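Local coordinates for protein spectinomycin 9-adenylyltransferase (Enterococcus faecalis, PDB 6SXJ) that adenylylates the antibiotic spectinomycin with ATP, giving 9-O-adenylylspectinomycin and diphosphate, and so makes the bacterium resistant to the drug, at residues N26-Y31 and G146-E151; V51-P56 and I89-E94; I185-R190 and I201-A206; D129-L134 and S160-A165. All coordinates share one frame; numbering follows the deposited sequence.

Contact 1: N26-Y31 and G146-E151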
loop_
_atom_site.group_PDB
_atom_site.type_symbol
_atom_site.label_atom_id
_atom_site.label_comp_id
_atom_site.label_asym_id
_atom_site.label_seq_id
_atom_site.Cartn_x
_atom_site.Cartn_y
_atom_site.Cartn_z
ATOM N N ASN A 26 -9.094 15.511 -16.878
ATOM C CA ASN A 26 -7.842 14.770 -16.812
ATOM C C ASN A 26 -8.005 13.402 -16.167
ATOM O O ASN A 26 -7.077 12.589 -16.243
ATOM C CB ASN A 26 -6.795 15.578 -16.041
ATOM C CG ASN A 26 -5.391 15.026 -16.208
ATOM O OD1 ASN A 26 -5.084 14.362 -17.199
ATOM N ND2 ASN A 26 -4.533 15.294 -15.232
ATOM N N LEU A 27 -9.159 13.123 -15.558
ATOM C CA LEU A 27 -9.373 11.899 -14.797
ATOM C C LEU A 27 -9.887 10.806 -15.723
ATOM O O LEU A 27 -10.969 10.938 -16.304
ATOM C CB LEU A 27 -10.362 12.142 -13.657
ATOM C CG LEU A 27 -10.813 10.926 -12.847
ATOM C CD1 LEU A 27 -9.598 10.329 -12.121
ATOM C CD2 LEU A 27 -11.920 11.282 -11.853
ATOM N N ILE A 28 -9.120 9.725 -15.848
ATOM C CA ILE A 28 -9.527 8.592 -16.672
ATOM C C ILE A 28 -10.328 7.576 -15.868
ATOM O O ILE A 28 -11.358 7.071 -16.325
ATOM C CB ILE A 28 -8.290 7.936 -17.316
ATOM C CG1 ILE A 28 -7.564 8.939 -18.210
ATOM C CG2 ILE A 28 -8.706 6.712 -18.117
ATOM C CD1 ILE A 28 -6.342 8.370 -18.881
ATOM N N GLY A 29 -9.872 7.239 -14.668
ATOM C CA GLY A 29 -10.544 6.220 -13.893
ATOM C C GLY A 29 -10.185 6.326 -12.426
ATOM O O GLY A 29 -9.087 6.760 -12.071
ATOM N N THR A 30 -11.124 5.902 -11.587
ATOM C CA THR A 30 -10.918 5.819 -10.145
ATOM C C THR A 30 -11.200 4.385 -9.724
ATOM O O THR A 30 -12.317 3.892 -9.905
ATOM C CB THR A 30 -11.822 6.795 -9.390
ATOM O OG1 THR A 30 -11.789 8.080 -10.023
ATOM C CG2 THR A 30 -11.346 6.942 -7.961
ATOM N N TYR A 31 -10.191 3.717 -9.171
ATOM C CA TYR A 31 -10.321 2.326 -8.767
ATOM C C TYR A 31 -9.925 2.178 -7.307
ATOM O O TYR A 31 -9.055 2.894 -6.810
ATOM C CB TYR A 31 -9.455 1.403 -9.646
ATOM C CG TYR A 31 -9.613 1.681 -11.121
ATOM C CD1 TYR A 31 -8.878 2.678 -11.737
ATOM C CD2 TYR A 31 -10.528 0.968 -11.891
ATOM C CE1 TYR A 31 -9.036 2.955 -13.075
ATOM C CE2 TYR A 31 -10.685 1.238 -13.239
ATOM C CZ TYR A 31 -9.939 2.231 -13.824
ATOM O OH TYR A 31 -10.092 2.511 -15.164
ATOM N N GLY A 146 -15.104 5.903 -14.416
ATOM C CA GLY A 146 -14.310 5.792 -15.625
ATOM C C GLY A 146 -14.959 4.896 -16.657
ATOM O O GLY A 146 -15.797 4.057 -16.315
ATOM N N ASN A 147 -14.584 5.067 -17.922
ATOM C CA ASN A 147 -15.177 4.307 -19.011
ATOM C C ASN A 147 -14.427 3.019 -19.318
ATOM O O ASN A 147 -14.862 2.269 -20.199
ATOM C CB ASN A 147 -15.241 5.159 -20.286
ATOM C CG ASN A 147 -16.162 6.362 -20.148
ATOM O OD1 ASN A 147 -17.131 6.340 -19.386
ATOM N ND2 ASN A 147 -15.864 7.417 -20.896
ATOM N N TYR A 148 -13.321 2.735 -18.626
ATOM C CA TYR A 148 -12.489 1.581 -18.940
ATOM C C TYR A 148 -12.150 0.806 -17.675
ATOM O O TYR A 148 -12.034 1.375 -16.588
ATOM C CB TYR A 148 -11.181 1.994 -19.655
ATOM C CG TYR A 148 -11.385 2.974 -20.792
ATOM C CD1 TYR A 148 -11.432 2.543 -22.114
ATOM C CD2 TYR A 148 -11.534 4.329 -20.544
ATOM C CE1 TYR A 148 -11.625 3.440 -23.158
ATOM C CE2 TYR A 148 -11.733 5.230 -21.578
ATOM C CZ TYR A 148 -11.780 4.778 -22.882
ATOM O OH TYR A 148 -11.963 5.676 -23.911
ATOM N N ASP A 149 -12.044 -0.513 -17.823
ATOM C CA ASP A 149 -11.498 -1.348 -16.764
ATOM C C ASP A 149 -10.003 -1.078 -16.635
ATOM O O ASP A 149 -9.326 -0.727 -17.605
ATOM C CB ASP A 149 -11.746 -2.830 -17.059
ATOM C CG ASP A 149 -13.116 -3.289 -16.622
ATOM O OD1 ASP A 149 -13.624 -2.756 -15.616
ATOM O OD2 ASP A 149 -13.684 -4.187 -17.276
ATOM N N LEU A 150 -9.488 -1.241 -15.418
ATOM C CA LEU A 150 -8.088 -0.925 -15.166
ATOM C C LEU A 150 -7.174 -1.695 -16.113
ATOM O O LEU A 150 -6.235 -1.126 -16.682
ATOM C CB LEU A 150 -7.741 -1.230 -13.709
ATOM C CG LEU A 150 -6.303 -0.924 -13.278
ATOM C CD1 LEU A 150 -5.914 0.499 -13.623
ATOM C CD2 LEU A 150 -6.163 -1.181 -11.780
ATOM N N GLU A 151 -7.450 -2.986 -16.312
ATOM C CA GLU A 151 -6.583 -3.819 -17.142
ATOM C C GLU A 151 -6.441 -3.254 -18.552
ATOM O O GLU A 151 -5.448 -3.529 -19.239
ATOM C CB GLU A 151 -7.132 -5.246 -17.192
ATOM C CG GLU A 151 -8.487 -5.374 -17.879
ATOM C CD GLU A 151 -9.215 -6.657 -17.505
ATOM O OE1 GLU A 151 -8.611 -7.506 -16.815
ATOM O OE2 GLU A 151 -10.392 -6.819 -17.898
#
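At the border of the nucleotidyltransferase sheet, Tyr31 of strand 27-33 is held by the loop that follows the edge strand 142-144. Its hydroxyl donates a hydrogen bond to the carbonyl oxygen of Tyr148, with Tyr31 OH and Tyr148 O 2.7 Å apart. The acceptor lies at the edge of the ring, in its plane, whereas seen from the carbonyl the hydroxyl stands 42° above the carbonyl plane. The same ring is covered on one face by Leu150, whose CB sits 4.0 Å from the ring centroid and 15° off the normal, a CH-pi contact offset toward the rim. Leu150 carries CG anti to its backbone N (chi1 -179°), which takes CD1 further across the ring to lie 4.0 Å from Tyr31 CE1. Bond and face contact together help to set the position and tilt of the phenol.

Nearer the start of the loop, the chains meet through glycines. Gly146 CA comes within 3.3 Å of Ile28 O, and the backbone of Gly146 takes a conformation in which a side chain would be jammed against the preceding carbonyl oxygen, which by itself calls for glycine. On the more exposed side, Ile28 CG2 makes a looser contact with the Tyr148 ring, at 4.4 Å from Tyr148 CD2.

Ile28 and Gly29 form a classic beta bulge opposite Val52 of strand 47-53. Thr30 is bonded through its backbone to Ile144 and Tyr145, while its side chain and that of Leu27 pack on helix 8-23. From the loop, Leu150 also reaches Leu50 of strand 47-53.

Contact 2: V51-P56 and I89-E94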
loop_
_atom_site.group_PDB
_atom_site.type_symbol
_atom_site.label_atom_id
_atom_site.label_comp_id
_atom_site.label_asym_id
_atom_site.label_seq_id
_atom_site.Cartn_x
_atom_site.Cartn_y
_atom_site.Cartn_z
ATOM N N VAL A 51 -5.721 5.894 -9.044
ATOM C CA VAL A 51 -6.320 6.880 -9.936
ATOM C C VAL A 51 -5.427 7.028 -11.158
ATOM O O VAL A 51 -4.198 7.100 -11.039
ATOM C CB VAL A 51 -6.509 8.236 -9.226
ATOM C CG1 VAL A 51 -7.051 9.280 -10.196
ATOM C CG2 VAL A 51 -7.419 8.090 -8.024
ATOM N N VAL A 52 -6.042 7.076 -12.333
ATOM C CA VAL A 52 -5.322 7.171 -13.594
ATOM C C VAL A 52 -5.735 8.455 -14.294
ATOM O O VAL A 52 -6.931 8.756 -14.399
ATOM C CB VAL A 52 -5.584 5.954 -14.498
ATOM C CG1 VAL A 52 -4.782 6.076 -15.789
ATOM C CG2 VAL A 52 -5.230 4.670 -13.767
ATOM N N VAL A 53 -4.744 9.189 -14.798
ATOM C CA VAL A 53 -4.934 10.485 -15.428
ATOM C C VAL A 53 -4.237 10.468 -16.783
ATOM O O VAL A 53 -3.467 9.564 -17.103
ATOM C CB VAL A 53 -4.395 11.638 -14.558
ATOM C CG1 VAL A 53 -5.221 11.769 -13.289
ATOM C CG2 VAL A 53 -2.921 11.415 -14.231
ATOM N N SER A 54 -4.527 11.490 -17.583
ATOM C CA SER A 54 -3.952 11.594 -18.917
ATOM C C SER A 54 -2.627 12.346 -18.924
ATOM O O SER A 54 -1.676 11.904 -19.575
ATOM C CB SER A 54 -4.942 12.288 -19.857
ATOM O OG SER A 54 -5.891 11.367 -20.367
ATOM N N GLU A 55 -2.548 13.469 -18.219
ATOM C CA GLU A 55 -1.387 14.343 -18.216
ATOM C C GLU A 55 -0.979 14.669 -16.791
ATOM O O GLU A 55 -1.763 14.488 -15.851
ATOM C CB GLU A 55 -1.673 15.652 -18.967
ATOM C CG GLU A 55 -2.023 15.477 -20.430
ATOM C CD GLU A 55 -3.180 16.356 -20.850
ATOM O OE1 GLU A 55 -3.290 17.484 -20.321
ATOM O OE2 GLU A 55 -3.976 15.916 -21.707
ATOM N N PRO A 56 0.242 15.168 -16.595
ATOM C CA PRO A 56 0.694 15.514 -15.243
ATOM C C PRO A 56 -0.224 16.523 -14.570
ATOM O O PRO A 56 -1.020 17.218 -15.208
ATOM C CB PRO A 56 2.093 16.103 -15.470
ATOM C CG PRO A 56 2.555 15.496 -16.758
ATOM C CD PRO A 56 1.311 15.334 -17.600
ATOM N N ILE A 89 -1.715 8.204 -7.852
ATOM C CA ILE A 89 -2.072 8.679 -9.183
ATOM C C ILE A 89 -0.964 8.273 -10.143
ATOM O O ILE A 89 0.218 8.544 -9.888
ATOM C CB ILE A 89 -2.279 10.206 -9.205
ATOM C CG1 ILE A 89 -3.317 10.616 -8.158
ATOM C CG2 ILE A 89 -2.684 10.663 -10.597
ATOM C CD1 ILE A 89 -3.631 12.092 -8.139
ATOM N N ILE A 90 -1.346 7.631 -11.241
ATOM C CA ILE A 90 -0.428 7.329 -12.329
ATOM C C ILE A 90 -0.953 7.964 -13.608
ATOM O O ILE A 90 -2.164 8.160 -13.783
ATOM C CB ILE A 90 -0.235 5.810 -12.524
ATOM C CG1 ILE A 90 -1.595 5.110 -12.634
ATOM C CG2 ILE A 90 0.585 5.225 -11.384
ATOM C CD1 ILE A 90 -1.498 3.674 -13.080
ATOM N N ILE A 91 -0.019 8.301 -14.496
ATOM C CA ILE A 91 -0.322 8.756 -15.847
ATOM C C ILE A 91 -0.319 7.537 -16.748
ATOM O O ILE A 91 0.632 6.748 -16.726
ATOM C CB ILE A 91 0.709 9.793 -16.327
ATOM C CG1 ILE A 91 0.823 10.925 -15.313
ATOM C CG2 ILE A 91 0.322 10.332 -17.695
ATOM C CD1 ILE A 91 1.504 12.166 -15.845
ATOM N N GLN A 92 -1.386 7.362 -17.533
ATOM C CA GLN A 92 -1.490 6.151 -18.338
ATOM C C GLN A 92 -0.284 5.999 -19.260
ATOM O O GLN A 92 0.290 4.912 -19.375
ATOM C CB GLN A 92 -2.781 6.155 -19.152
ATOM C CG GLN A 92 -3.103 4.806 -19.762
ATOM C CD GLN A 92 -4.249 4.873 -20.754
ATOM O OE1 GLN A 92 -5.013 5.840 -20.776
ATOM N NE2 GLN A 92 -4.376 3.842 -21.580
ATOM N N GLN A 93 0.105 7.086 -19.934
ATOM C CA GLN A 93 1.139 6.991 -20.960
ATOM C C GLN A 93 2.506 6.694 -20.358
ATOM O O GLN A 93 3.369 6.124 -21.034
ATOM C CB GLN A 93 1.185 8.286 -21.772
ATOM C CG GLN A 93 1.559 9.516 -20.952
ATOM C CD GLN A 93 2.168 10.626 -21.793
ATOM O OE1 GLN A 93 2.296 10.499 -23.013
ATOM N NE2 GLN A 93 2.552 11.720 -21.140
ATOM N N GLU A 94 2.724 7.069 -19.096
ATOM C CA GLU A 94 4.006 6.829 -18.448
ATOM C C GLU A 94 4.239 5.361 -18.129
ATOM O O GLU A 94 5.357 4.997 -17.748
ATOM C CB GLU A 94 4.106 7.651 -17.165
ATOM C CG GLU A 94 4.178 9.140 -17.424
ATOM C CD GLU A 94 4.587 9.912 -16.209
ATOM O OE1 GLU A 94 4.417 9.351 -15.107
ATOM O OE2 GLU A 94 5.073 11.059 -16.360
#
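Strands 51-53 and 89-91 run parallel, 4.7 Å apart at closest approach with their directions 32° apart, and pair Val51 with Ile89, Val52 with Ile90 and Val53 with Ile91. Three backbone hydrogen bonds alternate between them: Ile90 N to Val51 O (2.9 Å), Val53 N to Ile90 O (3.0 Å) and Gln92 N to Val53 O (3.1 Å). CA-H...O contacts lie between them.

On one face of the sheet, Val53 touches two isoleucines with one methyl. Its CG2 occupies the position between backbone N and carbonyl carbon (chi1 -67°), where it meets Ile89 CG2 at 3.7 Å and also Ile91 CG1. Beyond the strand end, Ile91 lays CD1 against a face of the Pro56 ring, 3.3 Å from Pro56 N and 3.6 Å from Pro56 CG, the two side chains crossing at about a right angle. The turn after the strand is thus packed against Ile91 through the Pro56 ring and the Ser54 carbonyl, which meets Ile91 CG2. On the other face, Val52 spreads its methyls over two partners: CG2 meets Ile90 CG1 at 3.8 Å, and CG1 rests on Gln92 CB.

Helix 59-69 connects the two strands in a beta-alpha-beta unit of the nucleotidyltransferase domain. Val51 and Val53 face helix 8-23 through Leu19 and Leu23, while Ile90 packs on Leu130 and Leu134 of helix 130-139 and meets Leu154 of a loop. To the sides, strand 27-33 bonds to Val52, and strand 103-108 to Ile89.

Contact 3: I185-R190 and I201-A206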
loop_
_atom_site.group_PDB
_atom_site.type_symbol
_atom_site.label_atom_id
_atom_site.label_comp_id
_atom_site.label_asym_id
_atom_site.label_seq_id
_atom_site.Cartn_x
_atom_site.Cartn_y
_atom_site.Cartn_z
ATOM N N ILE A 185 8.049 -7.216 10.128
ATOM C CA ILE A 185 7.888 -8.662 10.263
ATOM C C ILE A 185 6.772 -9.156 9.354
ATOM O O ILE A 185 6.948 -10.097 8.573
ATOM C CB ILE A 185 7.611 -9.040 11.729
ATOM C CG1 ILE A 185 8.801 -8.692 12.616
ATOM C CG2 ILE A 185 7.292 -10.521 11.837
ATOM C CD1 ILE A 185 8.584 -9.017 14.079
ATOM N N LEU A 186 5.594 -8.544 9.457
ATOM C CA LEU A 186 4.444 -9.051 8.717
ATOM C C LEU A 186 4.533 -8.723 7.234
ATOM O O LEU A 186 4.046 -9.497 6.403
ATOM C CB LEU A 186 3.150 -8.498 9.315
ATOM C CG LEU A 186 3.016 -8.717 10.825
ATOM C CD1 LEU A 186 2.075 -7.684 11.427
ATOM C CD2 LEU A 186 2.540 -10.128 11.139
ATOM N N THR A 187 5.157 -7.601 6.880
ATOM C CA THR A 187 5.450 -7.348 5.474
ATOM C C THR A 187 6.256 -8.498 4.881
ATOM O O THR A 187 5.897 -9.054 3.835
ATOM C CB THR A 187 6.204 -6.025 5.323
ATOM O OG1 THR A 187 5.580 -5.014 6.127
ATOM C CG2 THR A 187 6.211 -5.581 3.860
ATOM N N LEU A 188 7.349 -8.879 5.548
ATOM C CA LEU A 188 8.141 -10.010 5.079
ATOM C C LEU A 188 7.299 -11.277 5.009
ATOM O O LEU A 188 7.436 -12.072 4.073
ATOM C CB LEU A 188 9.343 -10.223 5.997
ATOM C CG LEU A 188 10.507 -9.235 5.891
ATOM C CD1 LEU A 188 11.446 -9.438 7.067
ATOM C CD2 LEU A 188 11.242 -9.385 4.593
ATOM N N CYS A 189 6.430 -11.493 6.000
ATOM C CA CYS A 189 5.531 -12.644 5.947
ATOM C C CYS A 189 4.616 -12.559 4.731
ATOM O O CYS A 189 4.470 -13.529 3.976
ATOM C CB CYS A 189 4.712 -12.729 7.232
ATOM S SG CYS A 189 5.658 -13.221 8.683
ATOM N N ARG A 190 3.977 -11.403 4.531
ATOM C CA ARG A 190 3.248 -11.161 3.292
ATOM C C ARG A 190 4.158 -11.391 2.087
ATOM O O ARG A 190 3.789 -12.092 1.139
ATOM C CB ARG A 190 2.686 -9.735 3.284
ATOM C CG ARG A 190 1.677 -9.458 2.175
ATOM C CD ARG A 190 1.344 -7.973 2.056
ATOM N NE ARG A 190 2.470 -7.165 1.581
ATOM C CZ ARG A 190 2.936 -7.168 0.333
ATOM N NH1 ARG A 190 2.385 -7.944 -0.592
ATOM N NH2 ARG A 190 3.963 -6.389 0.011
ATOM N N ILE A 201 -2.096 -11.091 0.257
ATOM C CA ILE A 201 -3.112 -11.210 1.301
ATOM C C ILE A 201 -2.795 -10.245 2.439
ATOM O O ILE A 201 -1.703 -9.656 2.464
ATOM C CB ILE A 201 -3.227 -12.656 1.816
ATOM C CG1 ILE A 201 -2.183 -12.927 2.902
ATOM C CG2 ILE A 201 -3.077 -13.661 0.677
ATOM C CD1 ILE A 201 -2.217 -14.346 3.440
ATOM N N PRO A 202 -3.699 -10.066 3.402
ATOM C CA PRO A 202 -3.473 -9.066 4.451
ATOM C C PRO A 202 -2.391 -9.505 5.422
ATOM O O PRO A 202 -2.107 -10.692 5.595
ATOM C CB PRO A 202 -4.833 -8.951 5.155
ATOM C CG PRO A 202 -5.812 -9.753 4.319
ATOM C CD PRO A 202 -4.988 -10.760 3.575
ATOM N N LYS A 203 -1.795 -8.507 6.078
ATOM C CA LYS A 203 -0.661 -8.767 6.958
ATOM C C LYS A 203 -1.034 -9.740 8.070
ATOM O O LYS A 203 -0.362 -10.759 8.270
ATOM C CB LYS A 203 -0.149 -7.454 7.555
ATOM C CG LYS A 203 0.206 -6.389 6.541
ATOM C CD LYS A 203 0.501 -5.061 7.235
ATOM C CE LYS A 203 1.904 -4.570 6.919
ATOM N NZ LYS A 203 2.338 -3.476 7.835
ATOM N N ASP A 204 -2.105 -9.438 8.811
ATOM C CA ASP A 204 -2.436 -10.258 9.971
ATOM C C ASP A 204 -2.713 -11.705 9.576
ATOM O O ASP A 204 -2.381 -12.624 10.331
ATOM C CB ASP A 204 -3.630 -9.657 10.725
ATOM C CG ASP A 204 -4.764 -9.239 9.804
ATOM O OD1 ASP A 204 -5.895 -9.721 10.016
ATOM O OD2 ASP A 204 -4.531 -8.426 8.885
ATOM N N ILE A 205 -3.285 -11.939 8.395
ATOM C CA ILE A 205 -3.522 -13.313 7.965
ATOM C C ILE A 205 -2.230 -13.943 7.462
ATOM O O ILE A 205 -1.990 -15.141 7.662
ATOM C CB ILE A 205 -4.623 -13.367 6.891
ATOM C CG1 ILE A 205 -6.002 -13.187 7.527
ATOM C CG2 ILE A 205 -4.563 -14.697 6.134
ATOM C CD1 ILE A 205 -6.198 -11.850 8.198
ATOM N N ALA A 206 -1.393 -13.156 6.779
ATOM C CA ALA A 206 -0.091 -13.656 6.352
ATOM C C ALA A 206 0.794 -13.977 7.549
ATOM O O ALA A 206 1.597 -14.916 7.493
ATOM C CB ALA A 206 0.594 -12.639 5.438
#
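Arg190 and Leu186 of helix 181-196 meet Ala206 and Lys203 in the first turn of helix 203-212, within the helical C-terminal domain of the adenylyltransferase, where a short connection brings the second helix back against the first. The close part is built on small groups. Ala206 points its methyl at the backbone of the facing helix, with Ala206 CB 3.7 Å from Arg190 N, and the two helices' CA atoms come to 5.2 Å at Arg190 and Ala206. Beside it Cys189 CB approaches Ala206 O at 3.8 Å. One turn earlier, Leu186 and Lys203 meet at their first carbons, with Leu186 CB 3.9 Å from Lys203 CB. Leu186 and Cys189 are buried, and they reach past this interface to Ala225 and Ile222 of helix 216-229, so the tight side merges with the domain's interior.

The outer side rests on the aliphatic stems of longer, partly exposed side chains. Lys203 leaves its helix with CG anti to the carbonyl carbon (chi1 -55°) and bends at chi3. It then runs alongside Thr187, both pointing the same way, and Lys203 CE comes to 3.8 Å from Thr187 OG1. This is a grazing contact, and no hydrogen bond crosses between the segments. Pro202, at the N-cap position, starts the second helix and lies against Ser39 of a loop.

Arg190 closes the other end. With CG anti to its backbone N (chi1 -168°), the chain reaches over the residue before the proline, and its methylenes graze a carbonyl, Arg190 CG lying 3.4 Å from Ile201 O.

Contact 4: D129-L134 and S160-A165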
loop_
_atom_site.group_PDB
_atom_site.type_symbol
_atom_site.label_atom_id
_atom_site.label_comp_id
_atom_site.label_asym_id
_atom_site.label_seq_id
_atom_site.Cartn_x
_atom_site.Cartn_y
_atom_site.Cartn_z
ATOM N N ASP A 129 7.728 -0.121 -5.302
ATOM C CA ASP A 129 6.602 -0.763 -4.638
ATOM C C ASP A 129 5.331 -0.659 -5.468
ATOM O O ASP A 129 4.447 -1.516 -5.360
ATOM C CB ASP A 129 6.381 -0.142 -3.260
ATOM C CG ASP A 129 7.304 -0.716 -2.209
ATOM O OD1 ASP A 129 7.650 -1.911 -2.312
ATOM O OD2 ASP A 129 7.691 0.025 -1.280
ATOM N N LEU A 130 5.215 0.384 -6.294
ATOM C CA LEU A 130 4.037 0.541 -7.137
ATOM C C LEU A 130 3.889 -0.608 -8.124
ATOM O O LEU A 130 2.777 -0.878 -8.593
ATOM C CB LEU A 130 4.110 1.877 -7.875
ATOM C CG LEU A 130 2.979 2.189 -8.851
ATOM C CD1 LEU A 130 1.634 2.293 -8.150
ATOM C CD2 LEU A 130 3.306 3.478 -9.586
ATOM N N THR A 131 4.979 -1.300 -8.447
ATOM C CA THR A 131 4.856 -2.462 -9.318
ATOM C C THR A 131 4.030 -3.563 -8.662
ATOM O O THR A 131 3.324 -4.306 -9.350
ATOM C CB THR A 131 6.243 -2.992 -9.696
ATOM O OG1 THR A 131 6.865 -2.077 -10.605
ATOM C CG2 THR A 131 6.133 -4.363 -10.358
ATOM N N ILE A 132 4.130 -3.705 -7.343
ATOM C CA ILE A 132 3.328 -4.701 -6.640
ATOM C C ILE A 132 1.883 -4.240 -6.531
ATOM O O ILE A 132 0.958 -5.063 -6.566
ATOM C CB ILE A 132 3.939 -4.962 -5.255
ATOM C CG1 ILE A 132 5.443 -5.222 -5.381
ATOM C CG2 ILE A 132 3.269 -6.140 -4.582
ATOM C CD1 ILE A 132 6.177 -5.185 -4.055
ATOM N N MET A 133 1.670 -2.931 -6.399
ATOM C CA MET A 133 0.320 -2.391 -6.328
ATOM C C MET A 133 -0.400 -2.566 -7.656
ATOM O O MET A 133 -1.510 -3.110 -7.705
ATOM C CB MET A 133 0.379 -0.916 -5.937
ATOM C CG MET A 133 1.254 -0.641 -4.732
ATOM S SD MET A 133 1.431 1.107 -4.354
ATOM C CE MET A 133 -0.218 1.727 -4.708
ATOM N N LEU A 134 0.222 -2.113 -8.744
ATOM C CA LEU A 134 -0.385 -2.271 -10.060
ATOM C C LEU A 134 -0.635 -3.740 -10.370
ATOM O O LEU A 134 -1.643 -4.089 -10.996
ATOM C CB LEU A 134 0.505 -1.636 -11.128
ATOM C CG LEU A 134 0.787 -0.140 -10.978
ATOM C CD1 LEU A 134 1.716 0.350 -12.081
ATOM C CD2 LEU A 134 -0.513 0.645 -10.983
ATOM N N SER A 160 8.159 -11.277 -13.073
ATOM C CA SER A 160 9.568 -11.144 -12.731
ATOM C C SER A 160 9.854 -9.768 -12.142
ATOM O O SER A 160 10.639 -9.641 -11.194
ATOM C CB SER A 160 10.432 -11.397 -13.969
ATOM O OG SER A 160 10.396 -10.298 -14.861
ATOM N N ASP A 161 9.219 -8.725 -12.685
ATOM C CA ASP A 161 9.385 -7.390 -12.122
ATOM C C ASP A 161 8.769 -7.299 -10.733
ATOM O O ASP A 161 9.266 -6.556 -9.882
ATOM C CB ASP A 161 8.764 -6.340 -13.041
ATOM C CG ASP A 161 9.673 -5.955 -14.180
ATOM O OD1 ASP A 161 9.154 -5.629 -15.265
ATOM O OD2 ASP A 161 10.905 -5.973 -13.992
ATOM N N VAL A 162 7.694 -8.049 -10.481
ATOM C CA VAL A 162 7.126 -8.093 -9.138
ATOM C C VAL A 162 8.114 -8.735 -8.177
ATOM O O VAL A 162 8.273 -8.312 -7.026
ATOM C CB VAL A 162 5.780 -8.840 -9.154
ATOM C CG1 VAL A 162 5.341 -9.118 -7.737
ATOM C CG2 VAL A 162 4.720 -8.025 -9.916
ATOM N N ARG A 163 8.810 -9.756 -8.639
ATOM C CA ARG A 163 9.851 -10.346 -7.816
ATOM C C ARG A 163 10.973 -9.352 -7.541
ATOM O O ARG A 163 11.404 -9.161 -6.397
ATOM C CB ARG A 163 10.384 -11.580 -8.524
ATOM C CG ARG A 163 9.372 -12.719 -8.702
ATOM C CD ARG A 163 10.105 -14.083 -8.720
ATOM N NE ARG A 163 9.160 -15.177 -8.571
ATOM C CZ ARG A 163 9.326 -16.377 -9.096
ATOM N NH1 ARG A 163 10.412 -16.622 -9.811
ATOM N NH2 ARG A 163 8.394 -17.306 -8.937
ATOM N N ARG A 164 11.523 -8.775 -8.588
ATOM C CA ARG A 164 12.504 -7.740 -8.355
ATOM C C ARG A 164 11.999 -6.702 -7.377
ATOM O O ARG A 164 12.798 -6.107 -6.649
ATOM C CB ARG A 164 12.844 -7.063 -9.668
ATOM C CG ARG A 164 13.985 -6.042 -9.592
ATOM C CD ARG A 164 14.929 -6.090 -10.829
ATOM N NE ARG A 164 14.187 -5.990 -12.076
ATOM C CZ ARG A 164 14.179 -4.908 -12.841
ATOM N NH1 ARG A 164 14.892 -3.848 -12.492
ATOM N NH2 ARG A 164 13.457 -4.890 -13.948
ATOM N N ALA A 165 10.696 -6.394 -7.420
ATOM C CA ALA A 165 10.121 -5.392 -6.529
ATOM C C ALA A 165 10.176 -5.850 -5.076
ATOM O O ALA A 165 10.637 -5.114 -4.194
ATOM C CB ALA A 165 8.679 -5.107 -6.957
#
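Thr131 and Ile132 of helix 130-139 turn their methyl and methylene groups onto Val162 and Ala165 of helix 159-173, forming a buried helix-helix packing. The short axes run 8.8 Å apart at closest approach, their directions 136° apart, so the helices cross in a broadly antiparallel sense.

Thr131 points toward the opposing helix and divides its two branches between different jobs. CG2, anti to the backbone N, enters the apolar interface and lies 3.9 Å from Val162 CG2, the two side chains slanting across each other. The same methyl is 3.9 Å from the carbonyl atom Asp161 O. OG1 instead hydrogen-bonds to His100 ND1, in the loop before strand 103-108, which satisfies the hydroxyl of this buried residue and probably helps to hold the rotation that presents CG2 to the helix.

Ala165 points its methyl toward the facing helix, where it meets both Thr131 and Ile132, with Ala165 CB 4.2 Å from Thr131 CB.

Asp161 borders the interface in a polar role. Its OD1 receives a hydrogen bond from Trp98 NE1, and OD2 is 2.8 Å from Arg164 NH2 in a salt bridge whose hydrogen bond is weak. The loop of Trp98 and His100 thereby ties into both helices.

Ile132 completes the packing. Its CG1 is anti to the carbonyl carbon (chi1 -49°), which carries the branch onto the Ala165 methyl: Ile132 CG1 is 3.6 Å from Ala165 CB, and Ile132 CD1 follows at 3.8 Å from that same methyl.

Contacts 1 and 2 share one sheet: strands 27-33 and 47-53 are neighbours in it, and contact 2 is nested in the chain loop that contact 1 closes. Contact 2 relies on regular backbone bonds between strands, whereas contact 1 depends on a tyrosine side chain and a loop at the margin; both are partly buried. Contacts 3 and 4 instead join helices without any hydrogen bond between their segments. Contact 4 is wholly buried and touches contact 2 through Ile90. Contact 3, partly buried, lies across the chain's centre from contacts 1 and 2, its centre about 30 Å from that of contact 2.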